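Local coordinates for L-ribulose 3-epimerase (Methylomonas sp. DH-1, PDB 7CJ7), which catalyses the manganese-dependent epimerization of ketoses at C3, acting most strongly on L-ribulose and interconverting it with L-xylulose, at residues G208-H216 with V225-L234; T244-I252 with V263-L274. All coordinates share one frame; numbering follows the deposited sequence.

Contact 1 and contact 2 lie in series along the chain and meet in the barrel sheet, where strands 207-212 and 242-245 are parallel neighbours. Contact 1 is almost wholly buried: a strand is sealed against its own helix by aliphatic and phenylalanine side chains, with a carboxylate clasp only at its loop end. Contact 2 is partly buried and runs outward from the strand into a loop-to-loop association, richer in serine and backbone hydrogen bonds and centred on a tryptophan. Each supplies a manganese ligand, His211 from 208-216 and Glu246 from 244-252, and each also reaches the second subunit of the homodimer.

Contact 1: residues G208-H216 with V225-L234; sequences GYVHIGESH and VDFASFFAAL. With MN (manganese (II) ion), chain D.
Val225, just ahead of the helix, gives its backbone N-H to Glu214 OE2, N to OE2 3.0 Å and nearly straight at 161°. That oxygen receives Val225 N on its syn lone pair and Ser215 N on its anti lone pair, the latter at 2.8 Å from N to OE2, so one carboxylate oxygen bridges the two segments. The Glu214 chain is bent at chi2, which folds the carboxylate back to them; its OE1 takes a water that also donates to Val225 O, and Gly221 N from the connecting loop. A glutamine here, with one acceptor oxygen fewer and no charge, would probably leave either the two backbone N-H groups or the water and Gly221 N without a mate. CG2 of Val225 rests against Ser215 N. Asp226 N-caps the helix, its OD1 accepting from Ser229 N. Phe227 follows, with Val225 CG1 over the centre of one ring face and Glu214 OE1 in plane at its edge, 3.6 Å from CE2; Ile212 CG2 lies 3.7 Å from CE1. This is the beta-alpha half of a beta-alpha-beta unit of the TIM barrel: strand 208-212 and helix 227-234 run antiparallel at 163°, their axes 11.9 Å apart, while His211 points away from the helix and binds manganese through ND1, beside Glu152, Asp185 and Glu246. Phe230, CG trans to the backbone N (chi1 -178°), puts its ring against Val210 and Ile212: Val210 CG1 meets its edge and Ile212 CD1 comes 3.6 Å from CE2. The same methyl also touches Phe231, CD1 to CZ 3.7 Å. Leu234 closes the row, its CD2 lying 4.3 Å from Val210 CG2.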
loop_
_atom_site.group_PDB
_atom_site.type_symbol
_atom_site.label_atom_id
_atom_site.label_comp_id
_atom_site.label_asym_id
_atom_site.label_seq_id
_atom_site.Cartn_x
_atom_site.Cartn_y
_atom_site.Cartn_z
ATOM N N GLY A 208 15.718 12.477 10.966
ATOM C CA GLY A 208 15.327 13.756 11.589
ATOM C C GLY A 208 13.883 13.781 12.053
ATOM O O GLY A 208 13.516 14.752 12.741
ATOM N N TYR A 209 13.066 12.792 11.690
ATOM C CA TYR A 209 11.607 12.822 11.990
ATOM C C TYR A 209 11.030 11.409 11.875
ATOM O O TYR A 209 11.459 10.629 11.009
ATOM C CB TYR A 209 10.894 13.797 11.044
ATOM C CG TYR A 209 9.673 14.488 11.605
ATOM C CD1 TYR A 209 8.451 13.845 11.699
ATOM C CD2 TYR A 209 9.730 15.809 12.020
ATOM C CE1 TYR A 209 7.332 14.486 12.211
ATOM C CE2 TYR A 209 8.624 16.464 12.530
ATOM C CZ TYR A 209 7.411 15.807 12.621
ATOM O OH TYR A 209 6.303 16.461 13.119
ATOM N N VAL A 210 10.056 11.105 12.730
ATOM C CA VAL A 210 9.437 9.762 12.826
ATOM C C VAL A 210 7.919 9.901 12.912
ATOM O O VAL A 210 7.426 10.716 13.722
ATOM C CB VAL A 210 9.993 8.978 14.025
ATOM C CG1 VAL A 210 9.132 7.761 14.317
ATOM C CG2 VAL A 210 11.445 8.595 13.814
ATOM N N HIS A 211 7.220 9.135 12.079
ATOM C CA HIS A 211 5.772 8.855 12.214
ATOM C C HIS A 211 5.572 7.436 12.729
ATOM O O HIS A 211 6.179 6.481 12.177
ATOM C CB HIS A 211 5.028 9.058 10.902
ATOM C CG HIS A 211 4.780 10.492 10.596
ATOM N ND1 HIS A 211 4.142 10.890 9.442
ATOM C CD2 HIS A 211 5.079 11.619 11.282
ATOM C CE1 HIS A 211 4.006 12.200 9.447
ATOM N NE2 HIS A 211 4.601 12.678 10.552
ATOM N N ILE A 212 4.694 7.330 13.726
ATOM C CA ILE A 212 4.222 6.049 14.304
ATOM C C ILE A 212 2.810 5.834 13.769
ATOM O O ILE A 212 1.899 6.593 14.159
ATOM C CB ILE A 212 4.272 6.071 15.839
ATOM C CG1 ILE A 212 5.672 6.397 16.361
ATOM C CG2 ILE A 212 3.730 4.771 16.412
ATOM C CD1 ILE A 212 6.751 5.466 15.854
ATOM N N GLY A 213 2.671 4.874 12.864
ATOM C CA GLY A 213 1.383 4.435 12.300
ATOM C C GLY A 213 1.273 2.923 12.323
ATOM O O GLY A 213 2.262 2.235 11.983
ATOM N N GLU A 214 0.116 2.399 12.711
ATOM C CA GLU A 214 -0.148 0.943 12.655
ATOM C C GLU A 214 -0.265 0.535 11.178
ATOM O O GLU A 214 -0.399 1.414 10.304
ATOM C CB GLU A 214 -1.390 0.610 13.486
ATOM C CG GLU A 214 -1.625 -0.876 13.706
ATOM C CD GLU A 214 -0.428 -1.708 14.153
ATOM O OE1 GLU A 214 -0.309 -1.980 15.372
ATOM O OE2 GLU A 214 0.366 -2.121 13.274
ATOM N N SER A 215 -0.187 -0.760 10.899
ATOM C CA SER A 215 -0.204 -1.319 9.524
ATOM C C SER A 215 -1.446 -0.853 8.763
ATOM O O SER A 215 -1.341 -0.646 7.542
ATOM C CB SER A 215 -0.098 -2.822 9.564
ATOM O OG SER A 215 -1.081 -3.389 10.428
ATOM N N HIS A 216 -2.591 -0.725 9.438
ATOM C CA HIS A 216 -3.875 -0.305 8.816
ATOM C C HIS A 216 -4.202 1.160 9.149
ATOM O O HIS A 216 -5.302 1.611 8.765
ATOM C CB HIS A 216 -4.998 -1.249 9.252
ATOM C CG HIS A 216 -5.028 -1.517 10.715
ATOM N ND1 HIS A 216 -4.852 -0.517 11.649
ATOM C CD2 HIS A 216 -5.237 -2.659 11.408
ATOM C CE1 HIS A 216 -4.948 -1.031 12.858
ATOM N NE2 HIS A 216 -5.190 -2.344 12.738
ATOM N N VAL A 225 2.462 -4.145 12.563
ATOM C CA VAL A 225 3.788 -3.461 12.599
ATOM C C VAL A 225 4.617 -4.041 13.747
ATOM O O VAL A 225 4.105 -4.137 14.884
ATOM C CB VAL A 225 3.692 -1.933 12.700
ATOM C CG1 VAL A 225 5.014 -1.323 13.133
ATOM C CG2 VAL A 225 3.230 -1.332 11.389
ATOM N N ASP A 226 5.876 -4.372 13.460
ATOM C CA ASP A 226 6.835 -4.839 14.491
ATOM C C ASP A 226 7.390 -3.614 15.223
ATOM O O ASP A 226 8.517 -3.184 14.922
ATOM C CB ASP A 226 7.957 -5.675 13.877
ATOM C CG ASP A 226 8.785 -6.426 14.902
ATOM O OD1 ASP A 226 8.746 -6.037 16.090
ATOM O OD2 ASP A 226 9.477 -7.388 14.497
ATOM N N PHE A 227 6.630 -3.064 16.161
ATOM C CA PHE A 227 7.077 -1.879 16.934
ATOM C C PHE A 227 8.267 -2.241 17.822
ATOM O O PHE A 227 9.117 -1.359 18.034
ATOM C CB PHE A 227 5.920 -1.280 17.731
ATOM C CG PHE A 227 4.951 -0.520 16.869
ATOM C CD1 PHE A 227 5.349 0.629 16.208
ATOM C CD2 PHE A 227 3.648 -0.963 16.709
ATOM C CE1 PHE A 227 4.457 1.324 15.413
ATOM C CE2 PHE A 227 2.758 -0.259 15.920
ATOM C CZ PHE A 227 3.170 0.876 15.264
ATOM N N ALA A 228 8.361 -3.482 18.298
ATOM C CA ALA A 228 9.473 -3.915 19.178
ATOM C C ALA A 228 10.798 -3.700 18.440
ATOM O O ALA A 228 11.738 -3.134 19.044
ATOM C CB ALA A 228 9.291 -5.352 19.613
ATOM N N SER A 229 10.861 -4.130 17.179
ATOM C CA SER A 229 12.051 -4.021 16.305
ATOM C C SER A 229 12.337 -2.546 16.015
ATOM O O SER A 229 13.502 -2.118 16.107
ATOM C CB SER A 229 11.862 -4.814 15.042
ATOM O OG SER A 229 13.016 -4.724 14.238
ATOM N N PHE A 230 11.302 -1.779 15.697
ATOM C CA PHE A 230 11.458 -0.360 15.316
ATOM C C PHE A 230 12.000 0.446 16.503
ATOM O O PHE A 230 12.969 1.196 16.319
ATOM C CB PHE A 230 10.139 0.225 14.828
ATOM C CG PHE A 230 10.292 1.650 14.382
ATOM C CD1 PHE A 230 11.064 1.953 13.275
ATOM C CD2 PHE A 230 9.728 2.687 15.106
ATOM C CE1 PHE A 230 11.217 3.265 12.857
ATOM C CE2 PHE A 230 9.881 4.000 14.689
ATOM C CZ PHE A 230 10.637 4.288 13.575
ATOM N N PHE A 231 11.387 0.337 17.685
ATOM C CA PHE A 231 11.813 1.148 18.856
ATOM C C PHE A 231 13.205 0.704 19.330
ATOM O O PHE A 231 13.989 1.550 19.797
ATOM C CB PHE A 231 10.746 1.136 19.949
ATOM C CG PHE A 231 9.542 1.975 19.612
ATOM C CD1 PHE A 231 9.667 3.337 19.391
ATOM C CD2 PHE A 231 8.284 1.402 19.507
ATOM C CE1 PHE A 231 8.559 4.115 19.084
ATOM C CE2 PHE A 231 7.177 2.184 19.216
ATOM C CZ PHE A 231 7.316 3.535 19.005
ATOM N N ALA A 232 13.538 -0.574 19.189
ATOM C CA ALA A 232 14.891 -1.082 19.502
ATOM C C ALA A 232 15.921 -0.367 18.617
ATOM O O ALA A 232 16.970 0.066 19.130
ATOM C CB ALA A 232 14.934 -2.578 19.344
ATOM N N ALA A 233 15.632 -0.225 17.325
ATOM C CA ALA A 233 16.552 0.420 16.358
ATOM C C ALA A 233 16.706 1.904 16.711
ATOM O O ALA A 233 17.832 2.409 16.658
ATOM C CB ALA A 233 16.046 0.239 14.954
ATOM N N LEU A 234 15.612 2.595 17.044
ATOM C CA LEU A 234 15.675 4.015 17.473
ATOM C C LEU A 234 16.604 4.130 18.686
ATOM O O LEU A 234 17.377 5.084 18.755
ATOM C CB LEU A 234 14.275 4.533 17.819
ATOM C CG LEU A 234 13.337 4.841 16.652
ATOM C CD1 LEU A 234 12.121 5.589 17.164
ATOM C CD2 LEU A 234 14.020 5.646 15.559
HETATM MN MN MN D . 3.406 9.748 7.724
HETATM O O HOH W 1 1.633 -3.849 16.033
#

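Contact 2: residues T244-I252 with V263-L274; sequences TFESFSSEI and VWRNLWHDSDDL. With MN (manganese (II) ion), chain D; SOL (L-sorbose), chain C.
Ser249 and Trp268 meet at the middle of the contact through a hydrogen bond and a CH-pi contact. Among the hydrogen bonds, Ser249 OG donates to Trp268 O, 2.8 Å away in the carbonyl plane on a lone pair, and accepts from Leu267 N across the contact and from Glu251 N two residues on, the latter an ST turn. Its hydroxyl, trans to the backbone N (chi1 177°), is thereby gripped by three bonds. Beside it Ser250 N donates to Arg265 O, N to O 3.0 Å, from above the carbonyl plane, while Trp268 NE1 gives a weak, bent bond (126°) to Ser247 OG, which is also bonded to Arg217 O.

The indole is sandwiched. Ser249 CB makes a CH-pi contact, 3.4 Å from the centroid of the five-membered ring, and Leu274 CD2 lies over the opposite face toward the rim; Ile252 CG1 reaches the ring obliquely, 3.7 Å from Trp268 CH2. Purely apolar packing flanks it: the edge of the Phe245 ring takes Leu274, CZ to CG 3.7 Å, and Phe248 CB meets Val263 CG2. Through these contacts the loop after the last barrel strand is clasped to the loop leading into helix 271-285, whose N-cap Asp270 accepts from Asp273 N.

Glu246 serves the active site: OE2 binds manganese at 2.1 Å, together with Glu152, Asp185 and His211, and OE1 lies 2.8 Å from O3 of L-sorbose, which itself chelates the metal through O2 and O3. Glu246 is probably a catalytic proton donor/acceptor, as in related epimerases. Its OE1 is also 2.9 Å from sorbose C3, the carbon at which the enzyme epimerizes ketoses, a placement consistent with proton transfer there.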
loop_
_atom_site.group_PDB
_atom_site.type_symbol
_atom_site.label_atom_id
_atom_site.label_comp_id
_atom_site.label_asym_id
_atom_site.label_seq_id
_atom_site.Cartn_x
_atom_site.Cartn_y
_atom_site.Cartn_z
ATOM N N THR A 244 5.651 11.574 15.851
ATOM C CA THR A 244 4.219 11.926 15.665
ATOM C C THR A 244 3.388 10.656 15.512
ATOM O O THR A 244 3.723 9.821 14.651
ATOM C CB THR A 244 3.962 12.770 14.412
ATOM O OG1 THR A 244 4.803 13.917 14.389
ATOM C CG2 THR A 244 2.525 13.224 14.311
ATOM N N PHE A 245 2.336 10.527 16.314
ATOM C CA PHE A 245 1.283 9.513 16.093
ATOM C C PHE A 245 0.435 9.982 14.912
ATOM O O PHE A 245 -0.076 11.125 14.911
ATOM C CB PHE A 245 0.440 9.300 17.348
ATOM C CG PHE A 245 -0.800 8.485 17.085
ATOM C CD1 PHE A 245 -0.717 7.230 16.503
ATOM C CD2 PHE A 245 -2.051 8.982 17.397
ATOM C CE1 PHE A 245 -1.863 6.489 16.240
ATOM C CE2 PHE A 245 -3.192 8.239 17.143
ATOM C CZ PHE A 245 -3.097 6.993 16.578
ATOM N N GLU A 246 0.281 9.096 13.935
ATOM C CA GLU A 246 -0.484 9.360 12.705
ATOM C C GLU A 246 -1.526 8.255 12.531
ATOM O O GLU A 246 -1.178 7.061 12.651
ATOM C CB GLU A 246 0.459 9.448 11.511
ATOM C CG GLU A 246 -0.244 9.827 10.232
ATOM C CD GLU A 246 0.718 10.293 9.156
ATOM O OE1 GLU A 246 0.589 11.446 8.688
ATOM O OE2 GLU A 246 1.594 9.504 8.801
ATOM N N SER A 247 -2.764 8.642 12.251
ATOM C CA SER A 247 -3.892 7.689 12.143
ATOM C C SER A 247 -5.000 8.308 11.300
ATOM O O SER A 247 -5.282 9.504 11.459
ATOM C CB SER A 247 -4.393 7.308 13.516
ATOM O OG SER A 247 -5.399 6.323 13.434
ATOM N N PHE A 248 -5.630 7.506 10.454
ATOM C CA PHE A 248 -6.724 7.982 9.582
ATOM C C PHE A 248 -7.911 7.034 9.704
ATOM O O PHE A 248 -7.734 5.796 9.659
ATOM C CB PHE A 248 -6.240 8.121 8.142
ATOM C CG PHE A 248 -5.069 9.051 7.973
ATOM C CD1 PHE A 248 -5.255 10.419 7.881
ATOM C CD2 PHE A 248 -3.778 8.553 7.912
ATOM C CE1 PHE A 248 -4.168 11.269 7.743
ATOM C CE2 PHE A 248 -2.699 9.405 7.776
ATOM C CZ PHE A 248 -2.895 10.760 7.688
ATOM N N SER A 249 -9.092 7.632 9.851
ATOM C CA SER A 249 -10.394 6.925 9.873
ATOM C C SER A 249 -11.376 7.711 9.008
ATOM O O SER A 249 -11.236 8.944 8.948
ATOM C CB SER A 249 -10.901 6.779 11.284
ATOM O OG SER A 249 -12.177 6.161 11.283
ATOM N N SER A 250 -12.341 7.033 8.387
ATOM C CA SER A 250 -13.446 7.690 7.645
ATOM C C SER A 250 -14.240 8.588 8.608
ATOM O O SER A 250 -14.988 9.454 8.123
ATOM C CB SER A 250 -14.320 6.675 6.943
ATOM O OG SER A 250 -14.858 5.740 7.867
ATOM N N GLU A 251 -14.054 8.414 9.923
ATOM C CA GLU A 251 -14.676 9.255 10.984
ATOM C C GLU A 251 -14.322 10.735 10.763
ATOM O O GLU A 251 -15.204 11.599 10.954
ATOM C CB GLU A 251 -14.197 8.807 12.368
ATOM C CG GLU A 251 -14.859 9.567 13.509
ATOM C CD GLU A 251 -16.331 9.248 13.689
ATOM O OE1 GLU A 251 -17.026 10.011 14.394
ATOM O OE2 GLU A 251 -16.771 8.231 13.127
ATOM N N ILE A 252 -13.059 11.020 10.423
ATOM C CA ILE A 252 -12.534 12.406 10.253
ATOM C C ILE A 252 -11.920 12.497 8.857
ATOM O O ILE A 252 -10.879 11.836 8.628
ATOM C CB ILE A 252 -11.511 12.767 11.350
ATOM C CG1 ILE A 252 -12.048 12.513 12.763
ATOM C CG2 ILE A 252 -11.034 14.205 11.178
ATOM C CD1 ILE A 252 -13.017 13.557 13.254
ATOM N N VAL A 263 -8.565 6.211 2.473
ATOM C CA VAL A 263 -9.066 5.889 3.840
ATOM C C VAL A 263 -10.548 5.512 3.728
ATOM O O VAL A 263 -11.413 6.361 3.985
ATOM C CB VAL A 263 -8.824 7.050 4.818
ATOM C CG1 VAL A 263 -9.272 6.698 6.234
ATOM C CG2 VAL A 263 -7.368 7.470 4.819
ATOM N N TRP A 264 -10.818 4.261 3.368
ATOM C CA TRP A 264 -12.185 3.767 3.061
ATOM C C TRP A 264 -12.892 3.298 4.333
ATOM O O TRP A 264 -14.117 3.192 4.300
ATOM C CB TRP A 264 -12.122 2.628 2.050
ATOM C CG TRP A 264 -11.311 2.891 0.819
ATOM C CD1 TRP A 264 -10.527 1.979 0.179
ATOM C CD2 TRP A 264 -11.227 4.105 0.045
ATOM N NE1 TRP A 264 -9.948 2.535 -0.927
ATOM C CE2 TRP A 264 -10.373 3.832 -1.048
ATOM C CE3 TRP A 264 -11.774 5.387 0.159
ATOM C CZ2 TRP A 264 -10.049 4.794 -2.002
ATOM C CZ3 TRP A 264 -11.465 6.336 -0.792
ATOM C CH2 TRP A 264 -10.615 6.042 -1.860
ATOM N N ARG A 265 -12.144 2.974 5.390
ATOM C CA ARG A 265 -12.716 2.276 6.567
ATOM C C ARG A 265 -12.748 3.183 7.791
ATOM O O ARG A 265 -11.905 4.084 7.913
ATOM C CB ARG A 265 -11.929 1.006 6.893
ATOM C CG ARG A 265 -11.901 -0.002 5.754
ATOM C CD ARG A 265 -11.470 -1.356 6.276
ATOM N NE ARG A 265 -10.026 -1.446 6.412
ATOM C CZ ARG A 265 -9.392 -2.115 7.368
ATOM N NH1 ARG A 265 -10.073 -2.714 8.331
ATOM N NH2 ARG A 265 -8.070 -2.164 7.365
ATOM N N ASN A 266 -13.714 2.911 8.664
ATOM C CA ASN A 266 -13.801 3.485 10.027
ATOM C C ASN A 266 -12.999 2.582 10.970
ATOM O O ASN A 266 -13.496 1.500 11.298
ATOM C CB ASN A 266 -15.260 3.624 10.469
ATOM C CG ASN A 266 -15.372 4.266 11.834
ATOM O OD1 ASN A 266 -16.039 5.284 12.009
ATOM N ND2 ASN A 266 -14.686 3.691 12.799
ATOM N N LEU A 267 -11.790 3.002 11.352
ATOM C CA LEU A 267 -10.854 2.234 12.219
ATOM C C LEU A 267 -10.991 2.728 13.659
ATOM O O LEU A 267 -10.379 2.122 14.557
ATOM C CB LEU A 267 -9.421 2.440 11.710
ATOM C CG LEU A 267 -8.875 1.351 10.790
ATOM C CD1 LEU A 267 -9.964 0.365 10.412
ATOM C CD2 LEU A 267 -8.237 1.952 9.553
ATOM N N TRP A 268 -11.750 3.807 13.850
ATOM C CA TRP A 268 -11.959 4.484 15.157
ATOM C C TRP A 268 -12.985 5.601 14.996
ATOM O O TRP A 268 -13.205 6.045 13.852
ATOM C CB TRP A 268 -10.641 5.013 15.741
ATOM C CG TRP A 268 -9.807 5.872 14.836
ATOM C CD1 TRP A 268 -8.703 5.477 14.133
ATOM C CD2 TRP A 268 -9.945 7.287 14.588
ATOM N NE1 TRP A 268 -8.172 6.530 13.440
ATOM C CE2 TRP A 268 -8.904 7.657 13.703
ATOM C CE3 TRP A 268 -10.837 8.274 15.020
ATOM C CZ2 TRP A 268 -8.741 8.964 13.245
ATOM C CZ3 TRP A 268 -10.677 9.565 14.565
ATOM C CH2 TRP A 268 -9.641 9.905 13.696
ATOM N N HIS A 269 -13.577 6.035 16.113
ATOM C CA HIS A 269 -14.600 7.112 16.168
ATOM C C HIS A 269 -14.218 8.134 17.246
ATOM O O HIS A 269 -14.581 9.305 17.080
ATOM C CB HIS A 269 -15.993 6.504 16.404
ATOM C CG HIS A 269 -16.086 5.720 17.667
ATOM N ND1 HIS A 269 -16.411 6.304 18.876
ATOM C CD2 HIS A 269 -15.859 4.412 17.923
ATOM C CE1 HIS A 269 -16.392 5.384 19.822
ATOM N NE2 HIS A 269 -16.049 4.216 19.263
ATOM N N ASP A 270 -13.503 7.701 18.292
ATOM C CA ASP A 270 -13.192 8.500 19.508
ATOM C C ASP A 270 -11.736 8.983 19.453
ATOM O O ASP A 270 -10.840 8.216 19.857
ATOM C CB ASP A 270 -13.466 7.671 20.768
ATOM C CG ASP A 270 -13.395 8.451 22.071
ATOM O OD1 ASP A 270 -14.089 8.055 23.005
ATOM O OD2 ASP A 270 -12.625 9.425 22.154
ATOM N N SER A 271 -11.519 10.214 18.977
ATOM C CA SER A 271 -10.181 10.840 18.811
ATOM C C SER A 271 -9.416 10.803 20.139
ATOM O O SER A 271 -8.236 10.457 20.124
ATOM C CB SER A 271 -10.291 12.261 18.307
ATOM O OG SER A 271 -10.985 12.324 17.070
ATOM N N ASP A 272 -10.058 11.161 21.251
ATOM C CA ASP A 272 -9.377 11.263 22.571
ATOM C C ASP A 272 -8.894 9.881 23.022
ATOM O O ASP A 272 -7.772 9.781 23.516
ATOM C CB ASP A 272 -10.283 11.902 23.616
ATOM C CG ASP A 272 -10.611 13.343 23.280
ATOM O OD1 ASP A 272 -9.805 13.974 22.556
ATOM O OD2 ASP A 272 -11.663 13.826 23.750
ATOM N N ASP A 273 -9.704 8.844 22.845
ATOM C CA ASP A 273 -9.330 7.467 23.258
ATOM C C ASP A 273 -8.144 7.015 22.400
ATOM O O ASP A 273 -7.140 6.504 22.941
ATOM C CB ASP A 273 -10.513 6.512 23.115
ATOM C CG ASP A 273 -10.175 5.120 23.603
ATOM O OD1 ASP A 273 -10.012 4.968 24.819
ATOM O OD2 ASP A 273 -10.047 4.214 22.760
ATOM N N LEU A 274 -8.266 7.194 21.092
ATOM C CA LEU A 274 -7.225 6.780 20.122
ATOM C C LEU A 274 -5.908 7.479 20.469
ATOM O O LEU A 274 -4.900 6.779 20.604
ATOM C CB LEU A 274 -7.675 7.132 18.707
ATOM C CG LEU A 274 -6.631 6.841 17.632
ATOM C CD1 LEU A 274 -6.575 5.353 17.322
ATOM C CD2 LEU A 274 -6.914 7.649 16.379
HETATM MN MN MN D . 3.406 9.748 7.724
HETATM C C1 SOL C . 1.085 9.937 4.057
HETATM O O1 SOL C . 0.792 8.573 3.868
HETATM C C2 SOL C . 1.782 10.182 5.357
HETATM O O2 SOL C . 2.371 9.278 5.923
HETATM C C3 SOL C . 1.691 11.569 5.978
HETATM O O3 SOL C . 2.719 11.767 6.920
HETATM C C4 SOL C . 1.727 12.659 4.912
HETATM O O4 SOL C . 2.967 12.590 4.205
HETATM C C5 SOL C . 1.572 14.073 5.476
HETATM O O5 SOL C . 1.801 15.024 4.437
HETATM C C6 SOL C . 0.212 14.337 6.086
HETATM O O6 SOL C . 0.154 15.657 6.633
#